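PDB 5D5P: HcgB from Methanococcus maripaludis, which probably acts as a guanylyltransferase in the biosynthesis of the iron-guanylylpyridinol (FeGP) cofactor of [Fe]-hydrogenase. Local coordinates for residues A[32-37]-A[58-63]; A[38-43]-A[95-100]; A[45-50]-A[65-70]; A[111-116]-A[144-149]. All coordinates share one frame; numbering follows the deposited sequence. Where two conformers were deposited one is given.

Contact 1 (A[32-37]-A[58-63]); sequences STIKSA and SRITDA
T61 lies against the last turn of helix 24-35, and its three side-chain atoms divide the work. CB passes the carbonyl oxygen of A37 loosely. Beyond it the methyl and the hydroxyl part company: CG2, anti to the carbonyl carbon of its own residue, runs up to I34 O at 3.3 Å, whereas OG1 turns back to bond I57 O at the end of helix 47-57. With chi1 at 67° the polar branch therefore serves its own side of the contact, and only carbon faces the other segment.

On one flank of T61, I60 CD1 meets I34 CG2 at 3.8 Å, the two isoleucines crossing at a slant, while the backbone of K35 and the first carbons of its side chain rest beside I60 O. On the other flank A63 CB approaches A37 O to 3.2 Å. No direct hydrogen bond joins the segments. A water supplies the polar link, donating to K35 O at 2.8 Å and to A37 O at 2.6 Å and accepting from D62 N at 3.1 Å, so it ties the carbonyl of K35, at the helix end, and that of A37 in the following turn to one amide opposite. Two neighbouring loops meet here: the turn leading out of helix 24-35 into strand 39-43, and the link from helix 47-57 to strand 64-67, the second half of a beta-alpha-beta crossover.

Contact 2 (A[38-43]-A[95-100]); sequences KNVTVA and ADLIIT
With chi1 at -61°, CG of D96 stands beside its own backbone N, and the carboxylate is thereby carried to the amides of K38 and N39 at the start of a parallel beta pair. OD2 accepts from both. K38 N comes in on the anti lone pair of D96 OD2 at 2.8 Å, while N39 N meets the same OD2 at 3.1 Å, from 46° out of the carboxylate plane, the more bent of the two bonds. The other carboxylate oxygen, OD1 of D96, receives a water that also accepts from N39 ND2; the side-chain oxygen OD1 of N39 is bonded to N64 ND2 of the adjoining strand.

Strands 39-43 and 97-100 run in the same direction, with V40 opposite L97, T41 opposite I98 and V42 opposite I99. Their entry is irregular: N39 O takes a bond from D96 N at 2.7 Å and only a weak one from L97 N. Regular pairing follows, T41 N giving to L97 O and T41 O receiving I99 N.

V40, V42, L97 and I99 share one face, where V40 CG2 packs on L97 CB, the two side chains running alongside each other, and helix 47-57 covers V42 and I99. The other face carries T41 and I98, under helix 81-92. There OG1 of T41, beside its own backbone N, touches A95 CB at 3.4 Å. The straightest bond of the ladder comes last, A43 N to I99 O, 2.9 Å with 174° at the hydrogen.

Contact 3 (A[45-50]-A[65-70]); sequences SNEKKF and ISMLEI
M67 lies over a face of the F50 ring, joining the start of helix 47-57 to strand 64-67 within a beta-alpha-beta unit whose first strand is 39-43. Its CG makes a CH-pi contact, 3.6 Å from the ring centroid, and is displaced toward the CG and CD1 rim. SD also belongs to the Met-aromatic contact, but it is farther from the centroid, at 4.8 Å, and 36° off the ring normal, so the methylene takes the closer place over the ring.

At the ring edge, in its plane, I65 O is 3.6 Å from CZ, and I65 CG2 packs near CE1. The phenyl group thus spans two residues that point to the same side of the strand. Its position follows from chi1 of 176°, which sets CG opposite the backbone N and sends the ring off the helix to the sheet; V42 of strand 39-43, the first strand of the unit, touches it too.

At the far end of M67, SD passes S45 C at 3.8 Å; beyond it the bend at chi3, -59°, turns CE to the carboxylate of E47, with OE2 only 3.1 Å away, a tight carbon-oxygen approach. The two chains cross at about a right angle there.

Behind this first shell, the helix start is fixed by its own N-cap. N46, whose N bonds T44 OG1, starts its side chain away from the strand; F50 N bonds N46 O in the first turn. N46 OD1 accepts K49 N in its carbonyl plane at 2.8 Å.

Contact 4 (A[111-116]-A[144-149]); sequences SLLLIM and LELITA
L113 is the bump that fills the hollow between E145, L146 and A149 where helix 138-151 crosses the sheet of this alpha/beta fold. The segment axes come within 8.7 Å at an angle of 46°, with side chains of the two elements interlocking between them. Alternation along the strand sorts them: S111, L113 and I115 project to the helix, whereas L112 and L114 point away and pack on helix 81-92 across the sheet.

Each branch of L113 has its own wall. CD2 settles on A149 CB at 3.9 Å, the small methyl allowing the strand side chain to come in close to that turn. L113 CD1 is 4.2 Å from L146 CB. E145 CB flanks the same methyl, about one turn before A149. The root of L113 is flanked by E145, whose OE1 stands 3.8 Å from L113 CB, with E145 CB beside it.

Farther along the strand, I115 CD1 abuts L146 CD1 at 4.1 Å, the two chains crossing nearly perpendicularly. L146 gets there because chi1 of 180° swings its CG opposite the backbone N; V53 and I56 of helix 47-57 touch it as well, so the two helices meet over this side of the sheet.

The acidic wall is buried but not without partners. OE1 forms a salt bridge to R101 NE and OE2 bonds S128 OG, from the strands on either side of 111-117, which probably stabilises the charged form of E145. Extended beyond CG, its chain carries OE2 along to S111, where CB stands 3.6 Å from that oxygen.

Contacts 2, 3 and 4 all reach one mixed sheet, ordered 64-67, 39-43, 97-103, 111-117, 122-128; contact 1 sits at its border, at the end of helix 24-35 and in the loop before strand 64-67. Contact 2 touches all three others: its centre is about 10 Å from those of contacts 1 and 3 and about 13 Å from that of contact 4, and V40 and V42 bond S66 on one side while I98 and T100 probably bond M116 and L114 on the other. Along the chain contact 1 alternates with contacts 2 and 3, contact 3 is nested within contact 2, and contact 4 comes last. Distant sequence parts thus share one alpha/beta core, consistent with the Maf clan.

Contact 1 (A[32-37]-A[58-63])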
loop_
_atom_site.group_PDB
_atom_site.type_symbol
_atom_site.label_atom_id
_atom_site.label_comp_id
_atom_site.label_asym_id
_atom_site.label_seq_id
_atom_site.Cartn_x
_atom_site.Cartn_y
_atom_site.Cartn_z
ATOM N N SER A 32 -16.718 -10.982 5.328
ATOM C CA SER A 32 -17.967 -10.717 6.026
ATOM C C SER A 32 -18.193 -9.223 6.261
ATOM O O SER A 32 -19.289 -8.714 6.075
ATOM C CB SER A 32 -17.992 -11.476 7.357
ATOM O OG SER A 32 -19.194 -11.220 8.050
ATOM N N THR A 33 -17.130 -8.530 6.649
ATOM C CA THR A 33 -17.158 -7.109 6.891
ATOM C C THR A 33 -17.526 -6.349 5.637
ATOM O O THR A 33 -18.283 -5.385 5.687
ATOM C CB THR A 33 -15.778 -6.643 7.391
ATOM O OG1 THR A 33 -15.510 -7.294 8.640
ATOM C CG2 THR A 33 -15.742 -5.139 7.586
ATOM N N ILE A 34 -16.950 -6.769 4.513
ATOM C CA ILE A 34 -17.215 -6.117 3.225
ATOM C C ILE A 34 -18.646 -6.402 2.770
ATOM O O ILE A 34 -19.376 -5.490 2.386
ATOM C CB ILE A 34 -16.195 -6.559 2.125
ATOM C CG1 ILE A 34 -14.807 -5.978 2.421
ATOM C CG2 ILE A 34 -16.671 -6.132 0.738
ATOM C CD1 ILE A 34 -13.671 -6.524 1.548
ATOM N N LYS A 35 -19.056 -7.664 2.821
ATOM C CA LYS A 35 -20.368 -8.041 2.281
ATOM C C LYS A 35 -21.519 -7.536 3.152
ATOM O O LYS A 35 -22.617 -7.328 2.654
ATOM C CB LYS A 35 -20.441 -9.554 2.087
ATOM C CG LYS A 35 -19.517 -10.049 0.981
ATOM C CD LYS A 35 -19.520 -11.568 0.895
ATOM C CE LYS A 35 -18.790 -12.076 -0.341
ATOM N NZ LYS A 35 -18.436 -13.533 -0.225
ATOM N N SER A 36 -21.268 -7.332 4.446
ATOM C CA SER A 36 -22.351 -6.951 5.349
ATOM C C SER A 36 -22.473 -5.438 5.499
ATOM O O SER A 36 -23.365 -4.956 6.198
ATOM C CB SER A 36 -22.165 -7.593 6.725
ATOM O OG SER A 36 -21.152 -6.935 7.463
ATOM N N ALA A 37 -21.589 -4.698 4.839
ATOM C CA ALA A 37 -21.613 -3.245 4.936
ATOM C C ALA A 37 -22.964 -2.681 4.497
ATOM O O ALA A 37 -23.487 -3.071 3.442
ATOM C CB ALA A 37 -20.480 -2.653 4.095
ATOM N N SER A 58 -21.783 -2.667 -5.601
ATOM C CA SER A 58 -23.225 -2.924 -5.551
ATOM C C SER A 58 -23.544 -4.381 -5.799
ATOM O O SER A 58 -24.599 -4.858 -5.392
ATOM C CB SER A 58 -23.977 -2.087 -6.592
ATOM O OG SER A 58 -23.992 -0.729 -6.203
ATOM N N ARG A 59 -22.622 -5.094 -6.439
ATOM C CA ARG A 59 -22.862 -6.501 -6.760
ATOM C C ARG A 59 -22.539 -7.425 -5.593
ATOM O O ARG A 59 -22.902 -8.593 -5.614
ATOM C CB ARG A 59 -22.058 -6.931 -7.991
ATOM C CG ARG A 59 -22.551 -6.312 -9.283
ATOM C CD ARG A 59 -21.715 -6.766 -10.461
ATOM N NE ARG A 59 -21.826 -8.207 -10.667
ATOM C CZ ARG A 59 -21.045 -8.904 -11.485
ATOM N NH1 ARG A 59 -20.091 -8.285 -12.165
ATOM N NH2 ARG A 59 -21.214 -10.215 -11.619
ATOM N N ILE A 60 -21.869 -6.910 -4.573
ATOM C CA ILE A 60 -21.481 -7.761 -3.457
ATOM C C ILE A 60 -22.031 -7.271 -2.123
ATOM O O ILE A 60 -21.754 -7.866 -1.092
ATOM C CB ILE A 60 -19.958 -7.929 -3.365
ATOM C CG1 ILE A 60 -19.289 -6.610 -3.024
ATOM C CG2 ILE A 60 -19.421 -8.494 -4.680
ATOM C CD1 ILE A 60 -17.785 -6.737 -2.793
ATOM N N THR A 61 -22.798 -6.185 -2.146
ATOM C CA THR A 61 -23.428 -5.653 -0.939
ATOM C C THR A 61 -24.869 -5.223 -1.166
ATOM O O THR A 61 -25.310 -5.040 -2.299
ATOM C CB THR A 61 -22.721 -4.406 -0.402
ATOM O OG1 THR A 61 -22.907 -3.345 -1.348
ATOM C CG2 THR A 61 -21.225 -4.625 -0.190
ATOM N N ASP A 62 -25.612 -5.144 -0.068
ATOM C CA ASP A 62 -26.912 -4.463 -0.018
ATOM C C ASP A 62 -26.746 -3.142 0.708
ATOM O O ASP A 62 -27.287 -2.969 1.805
ATOM C CB ASP A 62 -27.969 -5.309 0.684
ATOM C CG ASP A 62 -28.280 -6.580 -0.059
ATOM O OD1 ASP A 62 -28.581 -6.487 -1.270
ATOM O OD2 ASP A 62 -28.227 -7.670 0.558
ATOM N N ALA A 63 -25.972 -2.230 0.128
ATOM C CA ALA A 63 -25.601 -1.020 0.847
ATOM C C ALA A 63 -26.043 0.259 0.164
ATOM O O ALA A 63 -26.219 0.294 -1.053
ATOM C CB ALA A 63 -24.101 -0.991 1.051
HETATM O O HOH W 1 -24.513 -5.327 2.820
#

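Contact 2 (A[38-43]-A[95-100])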
loop_
_atom_site.group_PDB
_atom_site.type_symbol
_atom_site.label_atom_id
_atom_site.label_comp_id
_atom_site.label_asym_id
_atom_site.label_seq_id
_atom_site.Cartn_x
_atom_site.Cartn_y
_atom_site.Cartn_z
ATOM N N LYS A 38 -23.520 -1.772 5.300
ATOM C CA LYS A 38 -24.814 -1.169 4.982
ATOM C C LYS A 38 -24.680 0.225 4.407
ATOM O O LYS A 38 -25.581 0.700 3.715
ATOM C CB LYS A 38 -25.726 -1.164 6.206
ATOM C CG LYS A 38 -25.902 -2.565 6.743
ATOM C CD LYS A 38 -26.356 -3.498 5.626
ATOM C CE LYS A 38 -26.592 -4.922 6.122
ATOM N NZ LYS A 38 -27.148 -5.781 5.043
ATOM N N ASN A 39 -23.567 0.886 4.720
ATOM C CA ASN A 39 -23.333 2.230 4.235
ATOM C C ASN A 39 -21.882 2.305 3.817
ATOM O O ASN A 39 -20.958 2.174 4.635
ATOM C CB ASN A 39 -23.667 3.260 5.315
ATOM C CG ASN A 39 -25.147 3.373 5.554
ATOM O OD1 ASN A 39 -25.877 3.933 4.740
ATOM N ND2 ASN A 39 -25.607 2.835 6.675
ATOM N N VAL A 40 -21.683 2.531 2.523
ATOM C CA VAL A 40 -20.346 2.541 1.955
ATOM C C VAL A 40 -20.043 3.925 1.455
ATOM O O VAL A 40 -20.840 4.486 0.721
ATOM C CB VAL A 40 -20.233 1.531 0.791
ATOM C CG1 VAL A 40 -18.857 1.596 0.149
ATOM C CG2 VAL A 40 -20.524 0.103 1.278
ATOM N N THR A 41 -18.890 4.472 1.835
ATOM C CA THR A 41 -18.472 5.777 1.342
ATOM C C THR A 41 -17.292 5.616 0.420
ATOM O O THR A 41 -16.341 4.913 0.742
ATOM C CB THR A 41 -18.110 6.741 2.502
ATOM O OG1 THR A 41 -19.303 7.139 3.186
ATOM C CG2 THR A 41 -17.427 8.011 1.974
ATOM N N VAL A 42 -17.366 6.243 -0.750
ATOM C CA VAL A 42 -16.240 6.267 -1.663
ATOM C C VAL A 42 -15.602 7.647 -1.542
ATOM O O VAL A 42 -16.256 8.669 -1.709
ATOM C CB VAL A 42 -16.657 5.983 -3.115
ATOM C CG1 VAL A 42 -15.438 5.844 -3.963
ATOM C CG2 VAL A 42 -17.524 4.703 -3.173
ATOM N N ALA A 43 -14.325 7.656 -1.203
ATOM C CA ALA A 43 -13.618 8.885 -0.873
ATOM C C ALA A 43 -13.154 9.565 -2.144
ATOM O O ALA A 43 -11.970 9.657 -2.406
ATOM C CB ALA A 43 -12.417 8.584 0.062
ATOM N N ALA A 95 -19.899 5.718 7.920
ATOM C CA ALA A 95 -19.791 4.642 6.927
ATOM C C ALA A 95 -19.297 3.358 7.585
ATOM O O ALA A 95 -18.477 3.419 8.505
ATOM C CB ALA A 95 -18.847 5.058 5.792
ATOM N N ASP A 96 -19.799 2.212 7.116
ATOM C CA ASP A 96 -19.363 0.875 7.551
ATOM C C ASP A 96 -18.129 0.426 6.787
ATOM O O ASP A 96 -17.361 -0.442 7.229
ATOM C CB ASP A 96 -20.442 -0.182 7.295
ATOM C CG ASP A 96 -21.707 0.091 8.033
ATOM O OD1 ASP A 96 -21.626 0.611 9.166
ATOM O OD2 ASP A 96 -22.782 -0.238 7.488
ATOM N N LEU A 97 -17.979 0.991 5.603
ATOM C CA LEU A 97 -16.913 0.584 4.696
ATOM C C LEU A 97 -16.494 1.814 3.906
ATOM O O LEU A 97 -17.352 2.582 3.477
ATOM C CB LEU A 97 -17.406 -0.537 3.761
ATOM C CG LEU A 97 -16.332 -1.420 3.119
ATOM C CD1 LEU A 97 -15.663 -2.345 4.164
ATOM C CD2 LEU A 97 -16.913 -2.207 1.940
ATOM N N ILE A 98 -15.192 2.005 3.749
ATOM C CA ILE A 98 -14.660 3.152 3.020
ATOM C C ILE A 98 -13.771 2.640 1.889
ATOM O O ILE A 98 -12.890 1.817 2.107
ATOM C CB ILE A 98 -13.828 4.086 3.927
ATOM C CG1 ILE A 98 -14.726 4.815 4.924
ATOM C CG2 ILE A 98 -13.072 5.146 3.083
ATOM C CD1 ILE A 98 -15.176 3.950 6.109
ATOM N N ILE A 99 -14.021 3.125 0.680
ATOM C CA ILE A 99 -13.124 2.812 -0.424
ATOM C C ILE A 99 -12.424 4.079 -0.822
ATOM O O ILE A 99 -13.076 5.094 -1.070
ATOM C CB ILE A 99 -13.867 2.213 -1.630
ATOM C CG1 ILE A 99 -14.576 0.944 -1.170
ATOM C CG2 ILE A 99 -12.837 1.939 -2.766
ATOM C CD1 ILE A 99 -15.523 0.442 -2.141
ATOM N N THR A 100 -11.100 4.048 -0.783
ATOM C CA THR A 100 -10.326 5.254 -1.058
ATOM C C THR A 100 -9.266 4.988 -2.089
ATOM O O THR A 100 -8.769 3.875 -2.209
ATOM C CB THR A 100 -9.656 5.786 0.244
ATOM O OG1 THR A 100 -8.887 6.945 -0.065
ATOM C CG2 THR A 100 -8.729 4.720 0.860
HETATM O O HOH W 2 -23.358 3.026 9.040
#

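Contact 3 (A[45-50]-A[65-70])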
loop_
_atom_site.group_PDB
_atom_site.type_symbol
_atom_site.label_atom_id
_atom_site.label_comp_id
_atom_site.label_asym_id
_atom_site.label_seq_id
_atom_site.Cartn_x
_atom_site.Cartn_y
_atom_site.Cartn_z
ATOM N N SER A 45 -14.585 12.751 -5.252
ATOM C CA SER A 45 -15.650 13.601 -5.732
ATOM C C SER A 45 -15.801 13.526 -7.251
ATOM O O SER A 45 -16.580 14.274 -7.841
ATOM C CB SER A 45 -15.389 15.030 -5.278
ATOM O OG SER A 45 -14.088 15.415 -5.673
ATOM N N ASN A 46 -15.060 12.612 -7.868
ATOM C CA ASN A 46 -15.152 12.364 -9.301
ATOM C C ASN A 46 -16.271 11.370 -9.625
ATOM O O ASN A 46 -16.208 10.213 -9.185
ATOM C CB ASN A 46 -13.809 11.840 -9.842
ATOM C CG ASN A 46 -13.821 11.660 -11.333
ATOM O OD1 ASN A 46 -14.090 10.574 -11.857
ATOM N ND2 ASN A 46 -13.580 12.756 -12.046
ATOM N N GLU A 47 -17.271 11.814 -10.379
ATOM C CA GLU A 47 -18.471 11.024 -10.574
ATOM C C GLU A 47 -18.143 9.791 -11.411
ATOM O O GLU A 47 -18.695 8.723 -11.196
ATOM C CB GLU A 47 -19.564 11.867 -11.235
ATOM C CG GLU A 47 -19.907 13.114 -10.424
ATOM C CD GLU A 47 -21.150 12.953 -9.561
ATOM O OE1 GLU A 47 -21.881 11.950 -9.750
ATOM O OE2 GLU A 47 -21.406 13.846 -8.710
ATOM N N LYS A 48 -17.199 9.928 -12.331
ATOM C CA LYS A 48 -16.811 8.813 -13.185
ATOM C C LYS A 48 -16.128 7.695 -12.383
ATOM O O LYS A 48 -16.464 6.518 -12.562
ATOM C CB LYS A 48 -15.928 9.339 -14.314
ATOM C CG LYS A 48 -15.417 8.311 -15.246
ATOM C CD LYS A 48 -14.587 8.950 -16.378
ATOM C CE LYS A 48 -13.201 9.359 -15.920
ATOM N NZ LYS A 48 -12.386 9.914 -17.043
ATOM N N LYS A 49 -15.194 8.044 -11.489
ATOM C CA LYS A 49 -14.585 7.035 -10.612
ATOM C C LYS A 49 -15.631 6.460 -9.664
ATOM O O LYS A 49 -15.642 5.241 -9.411
ATOM C CB LYS A 49 -13.427 7.627 -9.806
ATOM C CG LYS A 49 -12.263 8.067 -10.702
ATOM C CD LYS A 49 -11.023 8.475 -9.894
ATOM C CE LYS A 49 -10.049 9.229 -10.799
ATOM N NZ LYS A 49 -9.589 10.527 -10.235
ATOM N N PHE A 50 -16.508 7.316 -9.132
ATOM C CA PHE A 50 -17.551 6.830 -8.225
ATOM C C PHE A 50 -18.416 5.769 -8.889
ATOM O O PHE A 50 -18.753 4.739 -8.282
ATOM C CB PHE A 50 -18.446 7.970 -7.745
ATOM C CG PHE A 50 -19.581 7.513 -6.883
ATOM C CD1 PHE A 50 -19.348 6.984 -5.626
ATOM C CD2 PHE A 50 -20.883 7.582 -7.342
ATOM C CE1 PHE A 50 -20.386 6.560 -4.838
ATOM C CE2 PHE A 50 -21.927 7.145 -6.549
ATOM C CZ PHE A 50 -21.667 6.636 -5.292
ATOM N N ILE A 65 -24.581 3.398 -1.163
ATOM C CA ILE A 65 -23.191 3.747 -1.515
ATOM C C ILE A 65 -23.157 5.213 -1.853
ATOM O O ILE A 65 -23.940 5.666 -2.667
ATOM C CB ILE A 65 -22.643 2.930 -2.718
ATOM C CG1 ILE A 65 -22.804 1.429 -2.459
ATOM C CG2 ILE A 65 -21.198 3.262 -2.958
ATOM C CD1 ILE A 65 -22.427 0.567 -3.655
ATOM N N SER A 66 -22.242 5.964 -1.242
ATOM C CA SER A 66 -22.275 7.426 -1.371
ATOM C C SER A 66 -20.900 7.980 -1.685
ATOM O O SER A 66 -19.912 7.389 -1.276
ATOM C CB SER A 66 -22.767 8.050 -0.063
ATOM O OG SER A 66 -24.048 7.557 0.270
ATOM N N MET A 67 -20.833 9.122 -2.382
ATOM C CA MET A 67 -19.537 9.814 -2.500
ATOM C C MET A 67 -19.304 10.590 -1.225
ATOM O O MET A 67 -20.230 11.096 -0.628
ATOM C CB MET A 67 -19.471 10.806 -3.673
ATOM C CG MET A 67 -19.196 10.237 -5.036
ATOM S SD MET A 67 -18.915 11.541 -6.275
ATOM C CE MET A 67 -20.478 12.401 -6.156
ATOM N N LEU A 68 -18.050 10.821 -0.908
ATOM C CA LEU A 68 -17.694 11.675 0.211
ATOM C C LEU A 68 -17.907 13.122 -0.194
ATOM O O LEU A 68 -17.409 13.542 -1.236
ATOM C CB LEU A 68 -16.245 11.441 0.611
ATOM C CG LEU A 68 -15.663 12.253 1.775
ATOM C CD1 LEU A 68 -16.360 11.885 3.068
ATOM C CD2 LEU A 68 -14.201 11.982 1.870
ATOM N N GLU A 69 -18.672 13.880 0.588
ATOM C CA GLU A 69 -18.975 15.248 0.174
ATOM C C GLU A 69 -17.790 16.190 0.371
ATOM O O GLU A 69 -17.588 17.132 -0.399
ATOM C CB GLU A 69 -20.132 15.822 0.998
ATOM C CG GLU A 69 -21.537 15.334 0.735
ATOM C CD GLU A 69 -22.271 15.093 2.041
ATOM O OE1 GLU A 69 -21.630 14.625 3.013
ATOM O OE2 GLU A 69 -23.468 15.434 2.112
ATOM N N ILE A 70 -17.033 15.946 1.427
ATOM C CA ILE A 70 -15.834 16.720 1.766
ATOM C C ILE A 70 -14.701 16.527 0.755
ATOM O O ILE A 70 -14.306 15.418 0.487
ATOM C CB ILE A 70 -15.310 16.351 3.173
ATOM C CG1 ILE A 70 -16.371 16.615 4.231
ATOM C CG2 ILE A 70 -14.067 17.148 3.518
ATOM C CD1 ILE A 70 -15.926 16.229 5.617
#

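Contact 4 (A[111-116]-A[144-149])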
loop_
_atom_site.group_PDB
_atom_site.type_symbol
_atom_site.label_atom_id
_atom_site.label_comp_id
_atom_site.label_asym_id
_atom_site.label_seq_id
_atom_site.Cartn_x
_atom_site.Cartn_y
_atom_site.Cartn_z
ATOM N N SER A 111 -0.469 5.056 -7.609
ATOM C CA SER A 111 -1.721 5.043 -6.862
ATOM C C SER A 111 -1.887 3.846 -5.980
ATOM O O SER A 111 -1.410 2.757 -6.286
ATOM C CB SER A 111 -2.920 5.088 -7.816
ATOM O OG SER A 111 -2.898 6.302 -8.538
ATOM N N LEU A 112 -2.615 4.079 -4.888
ATOM C CA LEU A 112 -3.002 3.021 -3.952
ATOM C C LEU A 112 -4.504 3.093 -3.749
ATOM O O LEU A 112 -5.042 4.192 -3.518
ATOM C CB LEU A 112 -2.267 3.206 -2.597
ATOM C CG LEU A 112 -2.724 2.311 -1.457
ATOM C CD1 LEU A 112 -2.334 0.839 -1.692
ATOM C CD2 LEU A 112 -2.128 2.823 -0.130
ATOM N N LEU A 113 -5.190 1.954 -3.892
ATOM C CA LEU A 113 -6.584 1.851 -3.480
ATOM C C LEU A 113 -6.634 1.026 -2.182
ATOM O O LEU A 113 -5.953 0.024 -2.059
ATOM C CB LEU A 113 -7.451 1.196 -4.588
ATOM C CG LEU A 113 -8.918 0.971 -4.207
ATOM C CD1 LEU A 113 -9.788 1.089 -5.463
ATOM C CD2 LEU A 113 -9.117 -0.416 -3.624
ATOM N N LEU A 114 -7.441 1.470 -1.218
ATOM C CA LEU A 114 -7.647 0.747 0.036
ATOM C C LEU A 114 -9.125 0.539 0.274
ATOM O O LEU A 114 -9.964 1.379 -0.084
ATOM C CB LEU A 114 -7.067 1.518 1.232
ATOM C CG LEU A 114 -5.550 1.777 1.222
ATOM C CD1 LEU A 114 -5.198 2.742 2.380
ATOM C CD2 LEU A 114 -4.785 0.478 1.370
ATOM N N ILE A 115 -9.453 -0.608 0.843
ATOM C CA ILE A 115 -10.760 -0.812 1.453
ATOM C C ILE A 115 -10.541 -0.849 2.957
ATOM O O ILE A 115 -9.741 -1.654 3.455
ATOM C CB ILE A 115 -11.426 -2.099 0.961
ATOM C CG1 ILE A 115 -11.477 -2.105 -0.567
ATOM C CG2 ILE A 115 -12.811 -2.247 1.596
ATOM C CD1 ILE A 115 -12.203 -3.349 -1.145
ATOM N N MET A 116 -11.183 0.099 3.638
ATOM C CA MET A 116 -11.046 0.305 5.069
ATOM C C MET A 116 -12.377 0.091 5.794
ATOM O O MET A 116 -13.456 0.276 5.215
ATOM C CB MET A 116 -10.509 1.706 5.324
ATOM C CG MET A 116 -9.082 1.876 4.766
ATOM S SD MET A 116 -8.644 3.630 4.591
ATOM C CE MET A 116 -8.798 4.267 6.239
ATOM N N LEU A 144 -9.526 -2.130 -12.375
ATOM C CA LEU A 144 -8.540 -3.167 -12.086
ATOM C C LEU A 144 -8.081 -3.098 -10.622
ATOM O O LEU A 144 -7.874 -4.143 -9.989
ATOM C CB LEU A 144 -7.333 -3.043 -13.008
ATOM C CG LEU A 144 -6.216 -4.053 -12.766
ATOM C CD1 LEU A 144 -6.786 -5.452 -12.984
ATOM C CD2 LEU A 144 -5.028 -3.794 -13.683
ATOM N N GLU A 145 -7.899 -1.886 -10.097
ATOM C CA GLU A 145 -7.447 -1.731 -8.706
ATOM C C GLU A 145 -8.460 -2.405 -7.798
ATOM O O GLU A 145 -8.091 -3.145 -6.881
ATOM C CB GLU A 145 -7.294 -0.251 -8.296
ATOM C CG GLU A 145 -6.062 0.446 -8.874
ATOM C CD GLU A 145 -6.108 1.955 -8.693
ATOM O OE1 GLU A 145 -7.105 2.459 -8.112
ATOM O OE2 GLU A 145 -5.151 2.638 -9.140
ATOM N N LEU A 146 -9.737 -2.149 -8.069
ATOM C CA LEU A 146 -10.768 -2.606 -7.128
ATOM C C LEU A 146 -10.975 -4.104 -7.233
ATOM O O LEU A 146 -11.075 -4.806 -6.212
ATOM C CB LEU A 146 -12.074 -1.854 -7.353
ATOM C CG LEU A 146 -13.233 -2.242 -6.431
ATOM C CD1 LEU A 146 -12.799 -2.140 -4.985
ATOM C CD2 LEU A 146 -14.413 -1.291 -6.683
ATOM N N ILE A 147 -11.029 -4.597 -8.462
ATOM C CA ILE A 147 -11.187 -6.031 -8.697
ATOM C C ILE A 147 -9.994 -6.783 -8.085
ATOM O O ILE A 147 -10.163 -7.843 -7.462
ATOM C CB ILE A 147 -11.322 -6.353 -10.189
ATOM C CG1 ILE A 147 -12.680 -5.854 -10.690
ATOM C CG2 ILE A 147 -11.214 -7.842 -10.425
ATOM C CD1 ILE A 147 -12.907 -6.087 -12.153
ATOM N N THR A 148 -8.802 -6.226 -8.241
ATOM C CA THR A 148 -7.604 -6.842 -7.661
ATOM C C THR A 148 -7.681 -6.876 -6.133
ATOM O O THR A 148 -7.374 -7.900 -5.508
ATOM C CB THR A 148 -6.319 -6.092 -8.102
ATOM O OG1 THR A 148 -6.143 -6.277 -9.520
ATOM C CG2 THR A 148 -5.099 -6.673 -7.420
ATOM N N ALA A 149 -8.104 -5.763 -5.542
ATOM C CA ALA A 149 -8.154 -5.672 -4.076
ATOM C C ALA A 149 -9.178 -6.663 -3.536
ATOM O O ALA A 149 -8.966 -7.271 -2.475
ATOM C CB ALA A 149 -8.472 -4.243 -3.624
#